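Local coordinates for protein beta-galactosidase (Trichoderma reesei, PDB 3OG2) that probably hydrolyses terminal non-reducing beta-D-galactose residues from beta-D-galactosides, as a glycoprotein of glycoside hydrolase family 35, at residues I42-H48 and F70-Y76; F62-K66 and A107-L111. All blocks are in the same frame, centred on the assembly; numbering follows the deposited sequence.

From the N terminus, strand 38-47 comes first and supplies I42-H48. The chain then forms helix 58-66, which holds F62-K66, and returns as strand 72-76. Contact 1 closes this first loop as a parallel strand pair, with F62-K66 lying inside it. Helix 98-107 and strand 110-116 follow, and contact 2 closes a second loop from F62-K66 to A107-L111. The two loops cross, since their segments alternate along the chain. Strand 72-76 lies between strands 38-47 and 110-116 in the sheet, with Y110 probably hydrogen-bonded to N71 and V73. Contact 1 thus joins neighbouring barrel strands, and contact 2 packs helix 58-66 on the end of helix 98-107 and the start of strand 110-116.

Contact 1. Residues I42-H48 and F70-Y76; sequences IFSGEVH and FNTVSFY
At the galactose-binding end of the barrel, H48 and Y76 meet as neighbouring strands 38-47 and 72-76 finish. Y76, which binds galactose in another structure of this enzyme, lays its CB over one face of the H48 ring, 4.3 Å from the ring centroid. The two rings are oblique, with planes at 42°. H48 NE2 donates to E46 OE2 in the imidazole plane, on the anti lone pair (2.8 Å). That OE2 also lies above one face of the Y76 ring and forms a salt bridge with R114. The other oxygen, E46 OE1, takes the S74 OG hydroxyl at 2.6 Å from above the carboxylate plane. N320 also donates to OE1, so the carboxylate is gripped through both oxygens. Y76 OH bonds N179, another galactose-binding residue.

The strands run parallel, as in a TIM barrel, and form a beta-alpha-beta unit through helix 58-66. G45 N bonds T72 O, S74 N bonds G45 O, and V47 N meets S74 O at 3.0 Å, nearly straight (167°). At the other end, F43 and F70 form an offset stack with centroids 4.3 Å apart. F70 CE1 sits over the centre of the F43 ring. N71 CG lies between its backbone N and carbonyl carbon (chi1 44°), which brings N71 OD1 to F43 N at 3.0 Å. T72 OG1 reaches the same OD1 from the opposite face, and N71 ND2 donates to V41 O.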
ATOM      1  N   ILE A  42       1.918  11.666  15.476  1.00  7.75           N
ATOM      2  CA  ILE A  42       2.225  10.442  14.717  1.00  7.57           C
ATOM      3  C   ILE A  42       1.654  10.621  13.311  1.00  7.20           C
ATOM      4  O   ILE A  42       0.439  10.797  13.122  1.00  8.07           O
ATOM      5  CB  ILE A  42       1.619   9.218  15.407  1.00  7.36           C
ATOM      6  CG1 ILE A  42       2.270   8.972  16.775  1.00  8.84           C
ATOM      7  CG2 ILE A  42       1.674   8.002  14.482  1.00  8.53           C
ATOM      8  CD1 ILE A  42       3.757   8.634  16.653  1.00  9.21           C
ATOM      9  N   PHE A  43       2.538  10.611  12.342  1.00  7.30           N
ATOM     10  CA  PHE A  43       2.149  10.753  10.923  1.00  7.53           C
ATOM     11  C   PHE A  43       2.741   9.509  10.283  1.00  6.86           C
ATOM     12  O   PHE A  43       3.968   9.361  10.239  1.00  7.39           O
ATOM     13  CB  PHE A  43       2.678  12.058  10.344  1.00  7.56           C
ATOM     14  CG  PHE A  43       1.842  12.591   9.160  1.00  7.48           C
ATOM     15  CD1 PHE A  43       0.873  11.863   8.476  1.00  8.99           C
ATOM     16  CD2 PHE A  43       2.089  13.898   8.743  1.00 10.52           C
ATOM     17  CE1 PHE A  43       0.160  12.390   7.390  1.00  9.36           C
ATOM     18  CE2 PHE A  43       1.367  14.425   7.667  1.00 10.81           C
ATOM     19  CZ  PHE A  43       0.412  13.702   6.980  1.00 10.33           C
ATOM     20  N   SER A  44       1.883   8.611   9.838  1.00  6.84           N
ATOM     21  CA  SER A  44       2.207   7.233   9.480  1.00  7.22           C
ATOM     22  C   SER A  44       1.786   6.896   8.082  1.00  6.32           C
ATOM     23  O   SER A  44       0.792   7.467   7.610  1.00  8.05           O
ATOM     24  CB  SER A  44       1.455   6.345  10.503  1.00 10.08           C
ATOM     25  OG  SER A  44       1.694   4.960  10.225  1.00 10.60           O
ATOM     26  N   GLY A  45       2.503   5.963   7.490  1.00  7.60           N
ATOM     27  CA  GLY A  45       2.129   5.475   6.170  1.00  8.66           C
ATOM     28  C   GLY A  45       1.899   3.969   6.219  1.00  6.60           C
ATOM     29  O   GLY A  45       2.712   3.274   6.843  1.00  7.87           O
ATOM     30  N   GLU A  46       0.947   3.449   5.505  1.00  6.35           N
ATOM     31  CA  GLU A  46       0.689   2.024   5.485  1.00  5.92           C
ATOM     32  C   GLU A  46       1.586   1.314   4.448  1.00  6.07           C
ATOM     33  O   GLU A  46       1.648   1.765   3.294  1.00  7.01           O
ATOM     34  CB  GLU A  46      -0.776   1.751   5.080  1.00  6.76           C
ATOM     35  CG  GLU A  46      -1.156   0.312   5.317  1.00  7.07           C
ATOM     36  CD  GLU A  46      -1.660  -0.035   6.692  1.00  7.52           C
ATOM     37  OE1 GLU A  46      -1.756   0.844   7.601  1.00  8.26           O
ATOM     38  OE2 GLU A  46      -1.982  -1.246   6.907  1.00  8.39           O
ATOM     39  N   VAL A  47       2.220   0.236   4.908  1.00  6.20           N
ATOM     40  CA  VAL A  47       3.095  -0.633   4.093  1.00  6.47           C
ATOM     41  C   VAL A  47       2.819  -2.070   4.504  1.00  6.45           C
ATOM     42  O   VAL A  47       2.771  -2.328   5.697  1.00  7.51           O
ATOM     43  CB  VAL A  47       4.576  -0.317   4.322  1.00  7.55           C
ATOM     44  CG1 VAL A  47       5.475  -1.291   3.536  1.00  9.61           C
ATOM     45  CG2 VAL A  47       4.899   1.135   3.973  1.00  8.41           C
ATOM     46  N   HIS A  48       2.665  -2.966   3.545  1.00  6.37           N
ATOM     47  CA  HIS A  48       2.350  -4.363   3.904  1.00  6.85           C
ATOM     48  C   HIS A  48       3.534  -5.220   3.533  1.00  6.42           C
ATOM     49  O   HIS A  48       3.826  -5.384   2.361  1.00  8.01           O
ATOM     50  CB  HIS A  48       1.126  -4.862   3.159  1.00  7.18           C
ATOM     51  CG  HIS A  48      -0.112  -4.105   3.596  1.00  6.30           C
ATOM     52  ND1 HIS A  48      -1.273  -4.142   2.919  1.00  6.94           N
ATOM     53  CD2 HIS A  48      -0.267  -3.327   4.710  1.00  6.42           C
ATOM     54  CE1 HIS A  48      -2.144  -3.363   3.596  1.00  6.28           C
ATOM     55  NE2 HIS A  48      -1.561  -2.855   4.673  1.00  6.68           N
ATOM     56  N   PHE A  70       7.311  11.705   7.749  1.00  7.54           N
ATOM     57  CA  PHE A  70       6.570  10.740   8.606  1.00  6.65           C
ATOM     58  C   PHE A  70       7.503  10.146   9.664  1.00  6.99           C
ATOM     59  O   PHE A  70       8.715  10.102   9.454  1.00  8.39           O
ATOM     60  CB  PHE A  70       6.049   9.620   7.736  1.00  7.67           C
ATOM     61  CG  PHE A  70       4.803  10.002   6.900  1.00  7.15           C
ATOM     62  CD1 PHE A  70       4.444  11.327   6.634  1.00  9.16           C
ATOM     63  CD2 PHE A  70       4.029   8.957   6.402  1.00  9.23           C
ATOM     64  CE1 PHE A  70       3.308  11.565   5.871  1.00 10.44           C
ATOM     65  CE2 PHE A  70       2.851   9.198   5.638  1.00  8.84           C
ATOM     66  CZ  PHE A  70       2.512  10.532   5.372  1.00 10.19           C
ATOM     67  N   ASN A  71       6.882   9.663  10.760  1.00  7.26           N
ATOM     68  CA  ASN A  71       7.696   9.028  11.812  1.00  7.25           C
ATOM     69  C   ASN A  71       7.317   7.584  12.023  1.00  6.28           C
ATOM     70  O   ASN A  71       8.010   6.890  12.797  1.00  7.40           O
ATOM     71  CB  ASN A  71       7.615   9.789  13.142  1.00  7.45           C
ATOM     72  CG  ASN A  71       6.190  10.192  13.466  1.00  6.64           C
ATOM     73  OD1 ASN A  71       5.233   9.476  13.202  1.00  7.52           O
ATOM     74  ND2 ASN A  71       6.072  11.404  14.011  1.00  8.51           N
ATOM     75  N   THR A  72       6.291   7.094  11.312  1.00  7.25           N
ATOM     76  CA  THR A  72       5.685   5.791  11.617  1.00  6.20           C
ATOM     77  C   THR A  72       5.246   5.111  10.337  1.00  6.12           C
ATOM     78  O   THR A  72       4.917   5.767   9.347  1.00  6.71           O
ATOM     79  CB  THR A  72       4.515   6.013  12.573  1.00  7.70           C
ATOM     80  OG1 THR A  72       4.952   6.680  13.769  1.00  9.08           O
ATOM     81  CG2 THR A  72       3.822   4.728  12.998  1.00  9.14           C
ATOM     82  N   VAL A  73       5.244   3.800  10.397  1.00  6.01           N
ATOM     83  CA  VAL A  73       4.624   2.955   9.383  1.00  6.10           C
ATOM     84  C   VAL A  73       3.650   2.025  10.114  1.00  6.10           C
ATOM     85  O   VAL A  73       3.966   1.487  11.175  1.00  7.30           O
ATOM     86  CB  VAL A  73       5.696   2.176   8.594  1.00  7.02           C
ATOM     87  CG1 VAL A  73       5.141   0.934   7.892  1.00  8.01           C
ATOM     88  CG2 VAL A  73       6.281   3.167   7.557  1.00  8.54           C
ATOM     89  N   SER A  74       2.505   1.835   9.460  1.00  6.39           N
ATOM     90  CA  SER A  74       1.509   0.867   9.901  1.00  6.48           C
ATOM     91  C   SER A  74       1.503  -0.326   8.971  1.00  5.98           C
ATOM     92  O   SER A  74       1.575  -0.132   7.769  1.00  7.41           O
ATOM     93  CB  SER A  74       0.152   1.598   9.860  1.00  7.80           C
ATOM     94  OG  SER A  74      -0.925   0.701  10.112  1.00  8.69           O
ATOM     95  N   PHE A  75       1.438  -1.545   9.545  1.00  6.60           N
ATOM     96  CA  PHE A  75       1.515  -2.716   8.682  1.00  6.39           C
ATOM     97  C   PHE A  75       0.549  -3.787   9.139  1.00  6.10           C
ATOM     98  O   PHE A  75       0.329  -3.978  10.336  1.00  7.24           O
ATOM     99  CB  PHE A  75       2.922  -3.289   8.639  1.00  7.46           C
ATOM    100  CG  PHE A  75       3.428  -3.909   9.940  1.00  6.54           C
ATOM    101  CD1 PHE A  75       3.946  -3.133  10.985  1.00  7.55           C
ATOM    102  CD2 PHE A  75       3.361  -5.297  10.109  1.00  8.01           C
ATOM    103  CE1 PHE A  75       4.414  -3.749  12.157  1.00  7.29           C
ATOM    104  CE2 PHE A  75       3.849  -5.896  11.273  1.00  8.78           C
ATOM    105  CZ  PHE A  75       4.371  -5.122  12.291  1.00  8.68           C
ATOM    106  N   TYR A  76       0.025  -4.523   8.162  1.00  6.78           N
ATOM    107  CA  TYR A  76      -0.724  -5.742   8.419  1.00  6.35           C
ATOM    108  C   TYR A  76       0.233  -6.926   8.392  1.00  5.72           C
ATOM    109  O   TYR A  76       1.291  -6.879   7.719  1.00  6.90           O
ATOM    110  CB  TYR A  76      -1.799  -5.951   7.346  1.00  7.27           C
ATOM    111  CG  TYR A  76      -3.076  -5.156   7.517  1.00  6.31           C
ATOM    112  CD1 TYR A  76      -3.736  -5.011   8.756  1.00  6.39           C
ATOM    113  CD2 TYR A  76      -3.661  -4.624   6.357  1.00  7.40           C
ATOM    114  CE1 TYR A  76      -4.946  -4.289   8.820  1.00  6.64           C
ATOM    115  CE2 TYR A  76      -4.853  -3.920   6.434  1.00  7.11           C
ATOM    116  CZ  TYR A  76      -5.477  -3.764   7.662  1.00  6.71           C
ATOM    117  OH  TYR A  76      -6.642  -3.043   7.681  1.00  7.69           O
TER

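Contact 2. Residues F62-K66 and A107-L111; sequences FHKIK and AGIYL
F62 and K66, one helical turn apart, both face the link between helix 98-107 and strand 110-116. Here, in the TIM barrel, helix 58-66 packs on the end of one element and the start of the next. G108 ends helix 98-107 in a Schellman motif, with positive phi (76°), and the chain turns there toward I109 and the strand.

The apolar contacts centre on F62 and I109. F62 CB meets A107 CB at 3.6 Å, while its ring extends toward the strand. F62 was modelled in two conformers, and the ring contacts are those of the one described here. F62 CE2 lies 3.7 Å from I109 CG2, the side chains meeting at an oblique angle. L111 CD2 sits beside the ring edge, 4.0 Å from F62 CE2. V73 of strand 72-76 touches F62, I109 and L111, and so joins this cluster to the barrel wall. The aliphatic part of K66 adds to the packing. The K66 and I109 side chains run alongside with opposite senses, with K66 CD 3.7 Å from I109 CD1. K66 CD also passes 3.5 Å from A107 O.

The polar contact is a single hydrogen bond from K66 NZ to a backbone carbonyl. The K66 chain leaves with CG anti to the backbone N and bends at chi2 (78°), which carries the amine past the C-terminal end of helix 98-107. A methionine here would probably leave the G108 carbonyl without its lysine donor. K66 NZ lies 2.9 Å from G108 O, tilted 30° from the carbonyl plane.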
ATOM      1  N   PHE A  62      11.146   2.567   3.420  1.00  7.18           N
ATOM      2  CA  PHE A  62      11.202   3.367   4.651  0.50  7.30           C
ATOM      3  C   PHE A  62      11.943   4.669   4.434  1.00  7.58           C
ATOM      4  O   PHE A  62      11.545   5.691   5.006  1.00  7.81           O
ATOM      5  CB  PHE A  62      11.864   2.591   5.788  0.50  7.36           C
ATOM      6  CG  PHE A  62      11.024   1.558   6.501  0.50  7.93           C
ATOM      7  CD1 PHE A  62      11.357   0.217   6.439  0.50  7.20           C
ATOM      8  CD2 PHE A  62       9.920   1.887   7.244  0.50  8.03           C
ATOM      9  CE1 PHE A  62      10.593  -0.739   7.112  0.50  9.56           C
ATOM     10  CE2 PHE A  62       9.152   0.955   7.921  0.50  9.25           C
ATOM     11  CZ  PHE A  62       9.491  -0.378   7.877  0.50  8.19           C
ATOM     12  N   HIS A  63      13.005   4.698   3.639  1.00  7.86           N
ATOM     13  CA  HIS A  63      13.670   5.953   3.366  1.00  7.47           C
ATOM     14  C   HIS A  63      12.723   6.955   2.692  1.00  6.47           C
ATOM     15  O   HIS A  63      12.742   8.142   2.937  1.00  7.79           O
ATOM     16  CB  HIS A  63      14.811   5.725   2.351  1.00 10.18           C
ATOM     17  CG  HIS A  63      16.079   5.204   2.874  1.00 10.01           C
ATOM     18  ND1 HIS A  63      17.028   4.591   2.088  1.00 11.29           N
ATOM     19  CD2 HIS A  63      16.567   5.314   4.132  1.00 11.40           C
ATOM     20  CE1 HIS A  63      18.068   4.294   2.847  1.00 11.43           C
ATOM     21  NE2 HIS A  63      17.809   4.717   4.106  1.00 12.05           N
ATOM     22  N   LYS A  64      11.895   6.421   1.769  1.00  6.83           N
ATOM     23  CA  LYS A  64      10.970   7.275   1.005  1.00  6.92           C
ATOM     24  C   LYS A  64       9.864   7.775   1.938  1.00  6.90           C
ATOM     25  O   LYS A  64       9.403   8.922   1.775  1.00  8.25           O
ATOM     26  CB  LYS A  64      10.432   6.471  -0.173  1.00  6.98           C
ATOM     27  CG  LYS A  64      11.500   6.312  -1.246  1.00  7.59           C
ATOM     28  CD  LYS A  64      11.210   5.240  -2.287  1.00  7.58           C
ATOM     29  CE  LYS A  64      12.350   5.311  -3.323  1.00  8.71           C
ATOM     30  NZ  LYS A  64      12.295   4.217  -4.284  1.00  8.99           N
ATOM     31  N   ILE A  65       9.434   6.985   2.907  1.00  7.15           N
ATOM     32  CA  ILE A  65       8.403   7.469   3.854  1.00  7.28           C
ATOM     33  C   ILE A  65       9.008   8.414   4.873  1.00  6.66           C
ATOM     34  O   ILE A  65       8.425   9.459   5.174  1.00  7.51           O
ATOM     35  CB  ILE A  65       7.755   6.243   4.500  1.00  7.90           C
ATOM     36  CG1 ILE A  65       6.945   5.524   3.400  1.00  8.64           C
ATOM     37  CG2 ILE A  65       6.903   6.652   5.702  1.00  9.27           C
ATOM     38  CD1 ILE A  65       6.279   4.250   3.854  1.00 10.46           C
ATOM     39  N   LYS A  66      10.186   8.110   5.394  1.00  6.68           N
ATOM     40  CA  LYS A  66      10.850   9.025   6.341  1.00  6.95           C
ATOM     41  C   LYS A  66      11.063  10.395   5.696  1.00  7.26           C
ATOM     42  O   LYS A  66      10.934  11.426   6.343  1.00  7.66           O
ATOM     43  CB  LYS A  66      12.178   8.401   6.770  1.00  7.72           C
ATOM     44  CG  LYS A  66      12.962   9.214   7.757  1.00  9.44           C
ATOM     45  CD  LYS A  66      12.437   9.100   9.179  1.00 11.11           C
ATOM     46  CE  LYS A  66      13.442   9.817  10.116  1.00 12.46           C
ATOM     47  NZ  LYS A  66      12.919   9.702  11.503  1.00 12.81           N
ATOM     48  N   ALA A 107      15.977   3.095   9.535  1.00  7.74           N
ATOM     49  CA  ALA A 107      15.435   4.314   8.932  1.00  8.63           C
ATOM     50  C   ALA A 107      15.024   5.308   9.979  1.00  8.73           C
ATOM     51  O   ALA A 107      14.752   6.457   9.649  1.00 10.60           O
ATOM     52  CB  ALA A 107      14.230   3.996   8.067  1.00 10.53           C
ATOM     53  N   GLY A 108      14.895   4.903  11.238  1.00  7.91           N
ATOM     54  CA  GLY A 108      14.376   5.767  12.268  1.00  8.66           C
ATOM     55  C   GLY A 108      12.859   5.926  12.180  1.00  7.66           C
ATOM     56  O   GLY A 108      12.369   7.043  12.377  1.00  9.05           O
ATOM     57  N   ILE A 109      12.153   4.853  11.961  1.00  7.81           N
ATOM     58  CA  ILE A 109      10.690   4.797  11.849  1.00  8.55           C
ATOM     59  C   ILE A 109      10.144   3.904  12.933  1.00  6.98           C
ATOM     60  O   ILE A 109      10.711   2.829  13.204  1.00  7.86           O
ATOM     61  CB  ILE A 109      10.330   4.263  10.426  1.00 10.42           C
ATOM     62  CG1 ILE A 109      10.674   5.326   9.383  1.00 12.14           C
ATOM     63  CG2 ILE A 109       8.892   3.722  10.317  1.00 12.96           C
ATOM     64  CD1 ILE A 109       9.759   6.529   9.434  1.00 15.08           C
ATOM     65  N   TYR A 110       9.052   4.344  13.568  1.00  6.63           N
ATOM     66  CA  TYR A 110       8.330   3.502  14.527  1.00  6.79           C
ATOM     67  C   TYR A 110       7.212   2.757  13.782  1.00  6.19           C
ATOM     68  O   TYR A 110       6.877   3.103  12.640  1.00  7.48           O
ATOM     69  CB  TYR A 110       7.772   4.344  15.662  1.00  8.07           C
ATOM     70  CG  TYR A 110       8.847   4.913  16.553  1.00  7.23           C
ATOM     71  CD1 TYR A 110       9.646   4.039  17.285  1.00  7.90           C
ATOM     72  CD2 TYR A 110       9.041   6.275  16.692  1.00  9.17           C
ATOM     73  CE1 TYR A 110      10.661   4.514  18.158  1.00  9.31           C
ATOM     74  CE2 TYR A 110      10.026   6.749  17.548  1.00 10.60           C
ATOM     75  CZ  TYR A 110      10.800   5.877  18.262  1.00 10.17           C
ATOM     76  OH  TYR A 110      11.817   6.386  19.095  1.00 13.60           O
ATOM     77  N   LEU A 111       6.645   1.726  14.438  1.00  6.69           N
ATOM     78  CA  LEU A 111       5.650   0.901  13.766  1.00  6.35           C
ATOM     79  C   LEU A 111       4.383   0.718  14.591  1.00  6.41           C
ATOM     80  O   LEU A 111       4.426   0.534  15.832  1.00  6.89           O
ATOM     81  CB  LEU A 111       6.226  -0.509  13.514  1.00  6.93           C
ATOM     82  CG  LEU A 111       7.417  -0.568  12.533  1.00  6.49           C
ATOM     83  CD1 LEU A 111       7.965  -2.004  12.492  1.00  7.79           C
ATOM     84  CD2 LEU A 111       7.073  -0.059  11.166  1.00  9.15           C
TER